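Local coordinates for protein alpha-glucosidase (Bacteroides thetaiotaomicron, PDB 5XFM) that probably hydrolyses beta-L-arabinopyranosides and alpha-galactosides, as a bifunctional, calcium-binding member of glycoside hydrolase family 97, at residues V92-N97 and I114-D119; T212-R217 and E411-Y416; W301-D306 and K496-N501. The protein carries 1 engineered substitution. All coordinates share one frame; numbering follows the deposited sequence.

Interaction 1: V92-N97 and I114-D119; sequences VHYRAN and IFRVSD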
loop_
_atom_site.group_PDB
_atom_site.type_symbol
_atom_site.label_atom_id
_atom_site.label_comp_id
_atom_site.label_asym_id
_atom_site.label_seq_id
_atom_site.Cartn_x
_atom_site.Cartn_y
_atom_site.Cartn_z
ATOM N N VAL A 92 -12.493 10.235 9.429
ATOM C CA VAL A 92 -13.389 9.127 9.137
ATOM C C VAL A 92 -14.523 8.982 10.149
ATOM O O VAL A 92 -14.302 8.955 11.368
ATOM C CB VAL A 92 -12.616 7.793 9.054
ATOM C CG1 VAL A 92 -13.574 6.625 8.828
ATOM C CG2 VAL A 92 -11.568 7.857 7.949
ATOM N N HIS A 93 -15.744 8.920 9.617
ATOM C CA HIS A 93 -16.917 8.549 10.395
ATOM C C HIS A 93 -17.212 7.070 10.155
ATOM O O HIS A 93 -17.852 6.704 9.171
ATOM C CB HIS A 93 -18.127 9.405 10.020
ATOM C CG HIS A 93 -19.351 9.111 10.835
ATOM N ND1 HIS A 93 -20.624 9.439 10.416
ATOM C CD2 HIS A 93 -19.495 8.537 12.055
ATOM C CE1 HIS A 93 -21.498 9.068 11.335
ATOM N NE2 HIS A 93 -20.838 8.520 12.341
ATOM N N TYR A 94 -16.721 6.226 11.052
ATOM C CA TYR A 94 -16.850 4.784 10.923
ATOM C C TYR A 94 -18.160 4.267 11.546
ATOM O O TYR A 94 -18.414 4.417 12.745
ATOM C CB TYR A 94 -15.634 4.110 11.564
ATOM C CG TYR A 94 -15.656 2.607 11.517
ATOM C CD1 TYR A 94 -15.899 1.927 10.326
ATOM C CD2 TYR A 94 -15.411 1.863 12.663
ATOM C CE1 TYR A 94 -15.915 0.541 10.288
ATOM C CE2 TYR A 94 -15.423 0.479 12.635
ATOM C CZ TYR A 94 -15.677 -0.175 11.449
ATOM O OH TYR A 94 -15.690 -1.548 11.431
ATOM N N ARG A 95 -18.970 3.641 10.700
ATOM C CA ARG A 95 -20.288 3.126 11.054
ATOM C C ARG A 95 -20.402 1.701 10.541
ATOM O O ARG A 95 -20.358 1.468 9.334
ATOM C CB ARG A 95 -21.381 4.018 10.457
ATOM C CG ARG A 95 -22.818 3.551 10.630
ATOM C CD ARG A 95 -23.244 3.317 12.073
ATOM N NE ARG A 95 -24.622 2.824 12.135
ATOM C CZ ARG A 95 -24.965 1.541 12.216
ATOM N NH1 ARG A 95 -24.032 0.605 12.276
ATOM N NH2 ARG A 95 -26.246 1.193 12.247
ATOM N N ALA A 96 -20.540 0.746 11.456
ATOM C CA ALA A 96 -20.587 -0.658 11.062
ATOM C C ALA A 96 -21.424 -1.496 12.017
ATOM O O ALA A 96 -21.687 -1.092 13.151
ATOM C CB ALA A 96 -19.186 -1.224 10.975
ATOM N N ASN A 97 -21.846 -2.668 11.556
ATOM C CA ASN A 97 -22.502 -3.624 12.438
ATOM C C ASN A 97 -21.590 -4.803 12.728
ATOM O O ASN A 97 -20.963 -5.350 11.826
ATOM C CB ASN A 97 -23.831 -4.097 11.847
ATOM C CG ASN A 97 -24.887 -3.008 11.848
ATOM O OD1 ASN A 97 -24.951 -2.193 12.767
ATOM N ND2 ASN A 97 -25.719 -2.985 10.813
ATOM N N ILE A 114 -15.312 -12.714 14.683
ATOM C CA ILE A 114 -15.934 -11.393 14.720
ATOM C C ILE A 114 -15.972 -10.759 13.343
ATOM O O ILE A 114 -14.932 -10.627 12.692
ATOM C CB ILE A 114 -15.192 -10.427 15.673
ATOM C CG1 ILE A 114 -15.257 -10.931 17.112
ATOM C CG2 ILE A 114 -15.800 -9.033 15.596
ATOM C CD1 ILE A 114 -14.182 -11.903 17.470
ATOM N N PHE A 115 -17.169 -10.345 12.934
ATOM C CA PHE A 115 -17.393 -9.639 11.674
ATOM C C PHE A 115 -17.778 -8.185 11.915
ATOM O O PHE A 115 -18.687 -7.904 12.685
ATOM C CB PHE A 115 -18.506 -10.312 10.861
ATOM C CG PHE A 115 -18.267 -11.770 10.571
ATOM C CD1 PHE A 115 -18.642 -12.745 11.481
ATOM C CD2 PHE A 115 -17.677 -12.163 9.376
ATOM C CE1 PHE A 115 -18.435 -14.087 11.208
ATOM C CE2 PHE A 115 -17.462 -13.506 9.096
ATOM C CZ PHE A 115 -17.841 -14.469 10.012
ATOM N N ARG A 116 -17.067 -7.259 11.287
ATOM C CA ARG A 116 -17.468 -5.856 11.285
ATOM C C ARG A 116 -17.809 -5.440 9.868
ATOM O O ARG A 116 -16.953 -5.434 8.985
ATOM C CB ARG A 116 -16.366 -4.973 11.864
ATOM C CG ARG A 116 -16.153 -5.187 13.348
ATOM C CD ARG A 116 -14.945 -4.433 13.872
ATOM N NE ARG A 116 -14.767 -4.678 15.298
ATOM C CZ ARG A 116 -13.723 -4.261 16.006
ATOM N NH1 ARG A 116 -12.743 -3.587 15.416
ATOM N NH2 ARG A 116 -13.650 -4.536 17.303
ATOM N N VAL A 117 -19.072 -5.111 9.646
ATOM C CA VAL A 117 -19.535 -4.792 8.310
ATOM C C VAL A 117 -19.977 -3.341 8.208
ATOM O O VAL A 117 -20.991 -2.953 8.787
ATOM C CB VAL A 117 -20.693 -5.713 7.883
ATOM C CG1 VAL A 117 -21.009 -5.514 6.411
ATOM C CG2 VAL A 117 -20.332 -7.166 8.150
ATOM N N SER A 118 -19.202 -2.541 7.483
ATOM C CA SER A 118 -19.616 -1.185 7.138
ATOM C C SER A 118 -20.342 -1.256 5.794
ATOM O O SER A 118 -20.622 -2.356 5.306
ATOM C CB SER A 118 -18.419 -0.231 7.092
ATOM O OG SER A 118 -17.450 -0.637 6.142
ATOM N N ASP A 119 -20.668 -0.107 5.204
ATOM C CA ASP A 119 -21.480 -0.090 3.978
ATOM C C ASP A 119 -20.896 -0.919 2.838
ATOM O O ASP A 119 -21.634 -1.572 2.100
ATOM C CB ASP A 119 -21.688 1.342 3.482
ATOM C CG ASP A 119 -22.760 2.082 4.253
ATOM O OD1 ASP A 119 -23.694 1.428 4.780
ATOM O OD2 ASP A 119 -22.675 3.328 4.309
HETATM O O HOH W 1 -20.337 2.234 6.830
#

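Interaction 2: T212-R217 and E411-Y416; sequences TGVDSR and ETMRLY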
loop_
_atom_site.group_PDB
_atom_site.type_symbol
_atom_site.label_atom_id
_atom_site.label_comp_id
_atom_site.label_asym_id
_atom_site.label_seq_id
_atom_site.Cartn_x
_atom_site.Cartn_y
_atom_site.Cartn_z
ATOM N N THR A 212 -5.344 -6.583 7.464
ATOM C CA THR A 212 -4.774 -5.466 8.208
ATOM C C THR A 212 -4.587 -5.794 9.684
ATOM O O THR A 212 -5.166 -6.757 10.201
ATOM C CB THR A 212 -5.652 -4.211 8.078
ATOM O OG1 THR A 212 -4.973 -3.087 8.653
ATOM C CG2 THR A 212 -6.986 -4.421 8.783
ATOM N N GLY A 213 -3.793 -4.971 10.365
ATOM C CA GLY A 213 -3.528 -5.165 11.775
ATOM C C GLY A 213 -2.532 -6.276 12.014
ATOM O O GLY A 213 -2.560 -6.937 13.051
ATOM N N VAL A 214 -1.636 -6.478 11.053
ATOM C CA VAL A 214 -0.520 -7.394 11.250
ATOM C C VAL A 214 0.651 -6.696 11.930
ATOM O O VAL A 214 1.198 -5.716 11.415
ATOM C CB VAL A 214 -0.035 -7.999 9.924
ATOM C CG1 VAL A 214 1.239 -8.823 10.145
ATOM C CG2 VAL A 214 -1.141 -8.823 9.283
ATOM N N ASP A 215 1.025 -7.201 13.099
ATOM C CA ASP A 215 2.178 -6.680 13.808
ATOM C C ASP A 215 3.017 -7.837 14.296
ATOM O O ASP A 215 2.950 -8.931 13.742
ATOM C CB ASP A 215 1.759 -5.774 14.976
ATOM C CG ASP A 215 0.722 -6.418 15.896
ATOM O OD1 ASP A 215 0.808 -7.635 16.177
ATOM O OD2 ASP A 215 -0.183 -5.688 16.350
ATOM N N SER A 216 3.763 -7.613 15.369
ATOM C CA SER A 216 4.689 -8.615 15.879
ATOM C C SER A 216 3.997 -9.905 16.335
ATOM O O SER A 216 4.648 -10.931 16.515
ATOM C CB SER A 216 5.527 -8.017 17.017
ATOM O OG SER A 216 4.736 -7.718 18.148
ATOM N N ARG A 217 2.683 -9.848 16.539
ATOM C CA ARG A 217 1.948 -10.987 17.088
ATOM C C ARG A 217 1.491 -12.003 16.034
ATOM O O ARG A 217 0.825 -12.977 16.362
ATOM C CB ARG A 217 0.744 -10.491 17.897
ATOM C CG ARG A 217 1.128 -9.996 19.291
ATOM C CD ARG A 217 0.049 -9.141 19.933
ATOM N NE ARG A 217 -0.164 -7.889 19.212
ATOM C CZ ARG A 217 -1.252 -7.131 19.330
ATOM N NH1 ARG A 217 -2.239 -7.499 20.142
ATOM N NH2 ARG A 217 -1.356 -6.006 18.633
ATOM N N GLU A 411 9.080 -13.296 12.705
ATOM C CA GLU A 411 10.417 -12.787 13.042
ATOM C C GLU A 411 10.731 -11.450 12.330
ATOM O O GLU A 411 11.329 -10.511 12.899
ATOM C CB GLU A 411 11.449 -13.865 12.684
ATOM C CG GLU A 411 12.899 -13.507 12.880
ATOM C CD GLU A 411 13.784 -14.746 12.920
ATOM O OE1 GLU A 411 13.392 -15.732 13.585
ATOM O OE2 GLU A 411 14.862 -14.736 12.283
ATOM N N THR A 412 10.304 -11.369 11.077
ATOM C CA THR A 412 10.510 -10.180 10.282
ATOM C C THR A 412 9.547 -9.095 10.730
ATOM O O THR A 412 9.916 -7.918 10.792
ATOM C CB THR A 412 10.337 -10.465 8.775
ATOM O OG1 THR A 412 11.018 -11.678 8.443
ATOM C CG2 THR A 412 10.914 -9.322 7.939
ATOM N N MET A 413 8.311 -9.486 11.039
ATOM C CA MET A 413 7.334 -8.553 11.607
ATOM C C MET A 413 7.896 -7.919 12.881
ATOM O O MET A 413 7.786 -6.696 13.098
ATOM C CB MET A 413 6.007 -9.257 11.913
ATOM C CG MET A 413 5.330 -9.892 10.703
ATOM S SD MET A 413 5.014 -8.696 9.391
ATOM C CE MET A 413 6.244 -9.228 8.200
ATOM N N ARG A 414 8.498 -8.764 13.715
ATOM C CA ARG A 414 9.150 -8.321 14.941
ATOM C C ARG A 414 10.182 -7.265 14.601
ATOM O O ARG A 414 10.246 -6.214 15.257
ATOM C CB ARG A 414 9.803 -9.494 15.676
ATOM C CG ARG A 414 8.824 -10.378 16.425
ATOM C CD ARG A 414 9.516 -11.591 17.040
ATOM N NE ARG A 414 8.553 -12.511 17.648
ATOM C CZ ARG A 414 8.489 -13.814 17.387
ATOM N NH1 ARG A 414 9.335 -14.363 16.528
ATOM N NH2 ARG A 414 7.582 -14.571 17.987
ATOM N N LEU A 415 10.965 -7.532 13.552
ATOM C CA LEU A 415 11.991 -6.573 13.158
ATOM C C LEU A 415 11.404 -5.218 12.696
ATOM O O LEU A 415 11.863 -4.156 13.145
ATOM C CB LEU A 415 12.861 -7.173 12.060
ATOM C CG LEU A 415 14.042 -6.320 11.603
ATOM C CD1 LEU A 415 14.965 -5.995 12.777
ATOM C CD2 LEU A 415 14.788 -7.048 10.518
ATOM N N TYR A 416 10.406 -5.256 11.809
ATOM C CA TYR A 416 9.706 -4.046 11.355
ATOM C C TYR A 416 9.257 -3.184 12.522
ATOM O O TYR A 416 9.524 -1.969 12.581
ATOM C CB TYR A 416 8.461 -4.386 10.517
ATOM C CG TYR A 416 8.694 -4.791 9.077
ATOM C CD1 TYR A 416 9.098 -3.861 8.120
ATOM C CD2 TYR A 416 8.453 -6.097 8.660
ATOM C CE1 TYR A 416 9.293 -4.235 6.800
ATOM C CE2 TYR A 416 8.642 -6.475 7.349
ATOM C CZ TYR A 416 9.060 -5.545 6.424
ATOM O OH TYR A 416 9.245 -5.942 5.119
#

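Interaction 3: W301-D306 and K496-N501; sequences WILWQD and KRLNRN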
loop_
_atom_site.group_PDB
_atom_site.type_symbol
_atom_site.label_atom_id
_atom_site.label_comp_id
_atom_site.label_asym_id
_atom_site.label_seq_id
_atom_site.Cartn_x
_atom_site.Cartn_y
_atom_site.Cartn_z
ATOM N N TRP A 301 19.916 9.156 -6.304
ATOM C CA TRP A 301 20.172 7.798 -6.781
ATOM C C TRP A 301 19.216 7.317 -7.880
ATOM O O TRP A 301 19.594 6.491 -8.689
ATOM C CB TRP A 301 20.131 6.801 -5.617
ATOM C CG TRP A 301 20.361 5.389 -6.062
ATOM C CD1 TRP A 301 21.559 4.741 -6.173
ATOM C CD2 TRP A 301 19.361 4.458 -6.489
ATOM N NE1 TRP A 301 21.364 3.459 -6.633
ATOM C CE2 TRP A 301 20.022 3.263 -6.837
ATOM C CE3 TRP A 301 17.968 4.520 -6.613
ATOM C CZ2 TRP A 301 19.337 2.136 -7.294
ATOM C CZ3 TRP A 301 17.292 3.403 -7.066
ATOM C CH2 TRP A 301 17.976 2.227 -7.399
ATOM N N ILE A 302 17.967 7.764 -7.885
ATOM C CA ILE A 302 17.023 7.216 -8.862
ATOM C C ILE A 302 17.504 7.445 -10.312
ATOM O O ILE A 302 17.537 6.509 -11.113
ATOM C CB ILE A 302 15.587 7.778 -8.664
ATOM C CG1 ILE A 302 14.645 7.224 -9.732
ATOM C CG2 ILE A 302 15.558 9.302 -8.649
ATOM C CD1 ILE A 302 14.564 5.720 -9.744
ATOM N N LEU A 303 17.942 8.659 -10.627
ATOM C CA LEU A 303 18.384 8.971 -11.984
ATOM C C LEU A 303 19.903 9.000 -12.165
ATOM O O LEU A 303 20.397 8.783 -13.272
ATOM C CB LEU A 303 17.798 10.317 -12.418
ATOM C CG LEU A 303 16.345 10.258 -12.884
ATOM C CD1 LEU A 303 15.831 11.645 -13.221
ATOM C CD2 LEU A 303 16.240 9.342 -14.088
ATOM N N TRP A 304 20.641 9.281 -11.093
ATOM C CA TRP A 304 22.094 9.389 -11.182
ATOM C C TRP A 304 22.800 8.159 -10.592
ATOM O O TRP A 304 24.012 7.997 -10.734
ATOM C CB TRP A 304 22.570 10.669 -10.495
ATOM C CG TRP A 304 22.134 11.933 -11.194
ATOM C CD1 TRP A 304 21.218 12.042 -12.205
ATOM C CD2 TRP A 304 22.600 13.264 -10.932
ATOM N NE1 TRP A 304 21.085 13.357 -12.584
ATOM C CE2 TRP A 304 21.923 14.127 -11.817
ATOM C CE3 TRP A 304 23.523 13.810 -10.033
ATOM C CZ2 TRP A 304 22.145 15.506 -11.833
ATOM C CZ3 TRP A 304 23.737 15.178 -10.046
ATOM C CH2 TRP A 304 23.053 16.010 -10.944
ATOM N N GLN A 305 22.024 7.310 -9.930
ATOM C CA GLN A 305 22.468 6.001 -9.436
ATOM C C GLN A 305 23.680 6.050 -8.502
ATOM O O GLN A 305 23.951 7.079 -7.878
ATOM C CB GLN A 305 22.747 5.071 -10.617
ATOM C CG GLN A 305 21.516 4.807 -11.485
ATOM C CD GLN A 305 20.489 3.922 -10.806
ATOM O OE1 GLN A 305 20.811 2.831 -10.337
ATOM N NE2 GLN A 305 19.240 4.390 -10.748
ATOM N N ASP A 306 24.402 4.932 -8.412
ATOM C CA ASP A 306 25.462 4.760 -7.414
ATOM C C ASP A 306 26.584 5.789 -7.562
ATOM O O ASP A 306 27.262 6.129 -6.592
ATOM C CB ASP A 306 26.061 3.351 -7.502
ATOM C CG ASP A 306 25.176 2.281 -6.864
ATOM O OD1 ASP A 306 24.171 2.619 -6.203
ATOM O OD2 ASP A 306 25.502 1.085 -7.017
ATOM N N LYS A 496 13.520 12.866 -20.103
ATOM C CA LYS A 496 13.045 12.079 -21.238
ATOM C C LYS A 496 13.857 10.809 -21.372
ATOM O O LYS A 496 13.370 9.787 -21.855
ATOM C CB LYS A 496 13.120 12.868 -22.539
ATOM C CG LYS A 496 12.211 14.067 -22.621
ATOM C CD LYS A 496 12.600 14.925 -23.812
ATOM C CE LYS A 496 11.784 16.197 -23.871
ATOM N NZ LYS A 496 10.412 15.898 -24.374
ATOM N N ARG A 497 15.114 10.886 -20.954
ATOM C CA ARG A 497 15.978 9.725 -20.973
ATOM C C ARG A 497 16.474 9.453 -19.563
ATOM O O ARG A 497 16.994 10.351 -18.887
ATOM C CB ARG A 497 17.146 9.935 -21.937
ATOM C CG ARG A 497 16.712 10.120 -23.382
ATOM C CD ARG A 497 16.000 8.886 -23.916
ATOM N NE ARG A 497 16.860 7.706 -23.908
ATOM C CZ ARG A 497 17.744 7.424 -24.860
ATOM N NH1 ARG A 497 17.893 8.247 -25.893
ATOM N NH2 ARG A 497 18.480 6.322 -24.780
ATOM N N LEU A 498 16.337 8.207 -19.128
ATOM C CA LEU A 498 16.508 7.888 -17.716
ATOM C C LEU A 498 17.943 7.568 -17.358
ATOM O O LEU A 498 18.263 6.441 -16.964
ATOM C CB LEU A 498 15.587 6.734 -17.303
ATOM C CG LEU A 498 14.181 7.146 -16.852
ATOM C CD1 LEU A 498 13.530 8.135 -17.808
ATOM C CD2 LEU A 498 13.281 5.924 -16.632
ATOM N N ASN A 499 18.797 8.577 -17.510
ATOM C CA ASN A 499 20.178 8.534 -17.040
ATOM C C ASN A 499 20.596 9.936 -16.587
ATOM O O ASN A 499 19.793 10.869 -16.640
ATOM C CB ASN A 499 21.110 7.986 -18.128
ATOM C CG ASN A 499 21.356 8.970 -19.261
ATOM O OD1 ASN A 499 20.645 9.962 -19.420
ATOM N ND2 ASN A 499 22.346 8.665 -20.089
ATOM N N ARG A 500 21.836 10.089 -16.133
ATOM C CA ARG A 500 22.265 11.353 -15.532
ATOM C C ARG A 500 22.261 12.543 -16.499
ATOM O O ARG A 500 21.831 13.637 -16.133
ATOM C CB ARG A 500 23.651 11.203 -14.913
ATOM C CG ARG A 500 24.164 12.473 -14.257
ATOM C CD ARG A 500 25.262 12.166 -13.256
ATOM N NE ARG A 500 25.846 13.379 -12.698
ATOM C CZ ARG A 500 26.596 13.403 -11.600
ATOM N NH1 ARG A 500 26.837 12.273 -10.942
ATOM N NH2 ARG A 500 27.096 14.551 -11.156
ATOM N N ASN A 501 22.739 12.345 -17.722
ATOM C CA ASN A 501 22.819 13.463 -18.656
ATOM C C ASN A 501 21.565 13.616 -19.510
ATOM O O ASN A 501 21.527 14.452 -20.414
ATOM C CB ASN A 501 24.058 13.334 -19.542
ATOM C CG ASN A 501 25.347 13.572 -18.771
ATOM O OD1 ASN A 501 26.244 12.727 -18.749
ATOM N ND2 ASN A 501 25.431 14.717 -18.110
HETATM O O HOH W 2 19.394 13.986 -14.881
HETATM O O HOH W 3 26.196 9.462 -11.211
#

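Interaction 1: V92-N97 and I114-D119
N97 and V117 form an antiparallel hydrogen-bonded pair near the open end of the beta hairpin made by strands 91-104 and 110-117, part of a large antiparallel sheet in the N-terminal domain. N97 N donates to V117 O at 2.9 Å, and V117 N returns a nearly straight bond to N97 O, also 2.9 Å (170°). Beyond S118 the backbone leaves the strand pairing, and water 1 links the two segments by donating to R95 O (2.6 Å) and accepting from D119 N, while S118 CB lies 3.4 Å from R95 O. Over the strand, R95 NH1 reaches N97 OD1 at 3.0 Å; the oxygen lies in the guanidinium plane, although the nitrogen stands above the plane of the amide carbonyl. N97 ND2 is taken by K20 O, so both ends of that amide are engaged. A96 packs its CB against V117 O at 3.3 Å and turns its own backbone to I78 of strand 69-83. Y94, two residues before A96, has its CG anti to the backbone N (chi1 179°), carrying the ring along toward the partner strand. There it crosses R116 at about a right angle, the extended arginine continuing to a salt bridge with E98. The hydroxyl meets the root of that chain, Y94 OH lying 3.5 Å from R116 CB, and on the ring Y94 CE1 approaches S118 CB at 4.1 Å.

Interaction 2: T212-R217 and E411-Y416
M413 meets D215 and V214 where a loop of the N-terminal domain, leaving strand 206-212, rests on helix 410-425 of the catalytic TIM-barrel domain. Its CB points at the loop and lies 3.6 Å from D215 O, an approach of methylene to carbonyl oxygen; CG follows at 4.0 Å from the same D215 O. The chain then bends at chi2 (-57°), which swings the sulfur along the loop so that M413 SD touches V214 CG1 at 3.9 Å, an apolar contact. A second bend carries the methyl away from the loop and back over its own helix, where M413 CE sits 3.8 Å from Y416 CE2, one turn on. The sulfur thus packs on the valine, while V214 O is held by W441 NE1. Two residues further along the loop, S216 leans on the stem of R414, CB against CG. Polar bonds fix this serine to the helix: its O receives Q410 NE2 and its OG pairs with E417 OE2. Its R414 neighbour stays extended, with the guanidinium set obliquely to S216 O. The CB of D215 points away from the helix, and its carboxylate shapes the loop itself. Its OD1, met on the anti side, accepts from R217 N at 2.9 Å in an Asx turn. The other oxygen completes a salt bridge on its syn side, D215 OD2 to R217 NH2 at 2.6 Å.

Interaction 3: W301-D306 and K496-N501
W304 O accepts a 2.7 Å hydrogen bond from water 3, which itself accepts from R500 NH1 at 2.9 Å, in the plane of the guanidinium. A second water works at the other end of the pair: W304 NE1 donates to water 2, lying in the ring plane, and water 2 donates to R500 O. Between these bridges the side chains lie on one another. R500 leaves its backbone with CG anti to N (chi1 -180°) and runs extended across one face of the indole. CG stands 3.5 Å over the centroid of the W304 five-membered ring as a CH-pi contact, and the guanidinium stacks flat on the six-membered part, planes 9° apart, with W304 CE3 over its centre, 3.5 Å from R500 CZ. The cation-pi contact is off-centre. D313 forms a salt bridge to R500 NH2, and Y317 meets the indole edge-to-face. Were W304 replaced by alanine, R500 would lose the flat surface under its chain and is likely to depend more on D313 and water, with water 2 left without its indole donor. Alongside, L303 CD2 packs 3.9 Å from L498 CA, at the centre of an inverse gamma turn. The contact thus ties helix 300-304, directly after barrel strand 295-299, to the 496-501 loop; W301 of this helix touches E458, a calcium ligand. With no direct hydrogen bond between the segments, cohesion rests on dispersion and cation-pi attraction plus two waters, and D313 probably balances the arginine's charge.

Interactions 1 and 3 each lie within one domain, on opposite sides of the chain's centre with their own centres 46 Å apart, whereas interaction 2 joins the two domains. The hairpin contact is local in sequence, partly buried, and depends on direct backbone hydrogen bonds. Interaction 2, the buried one, is chiefly apolar, with its polar anchors supplied by residues outside the two segments. Interaction 3, partly buried like interaction 1, relies instead on a stacked cation and bridging waters. No two share a helix or strand, but 2 and 3 both hold helices of the barrel domain; these two contacts are about 17 Å apart at their nearest atoms, and their segments alternate along the chain.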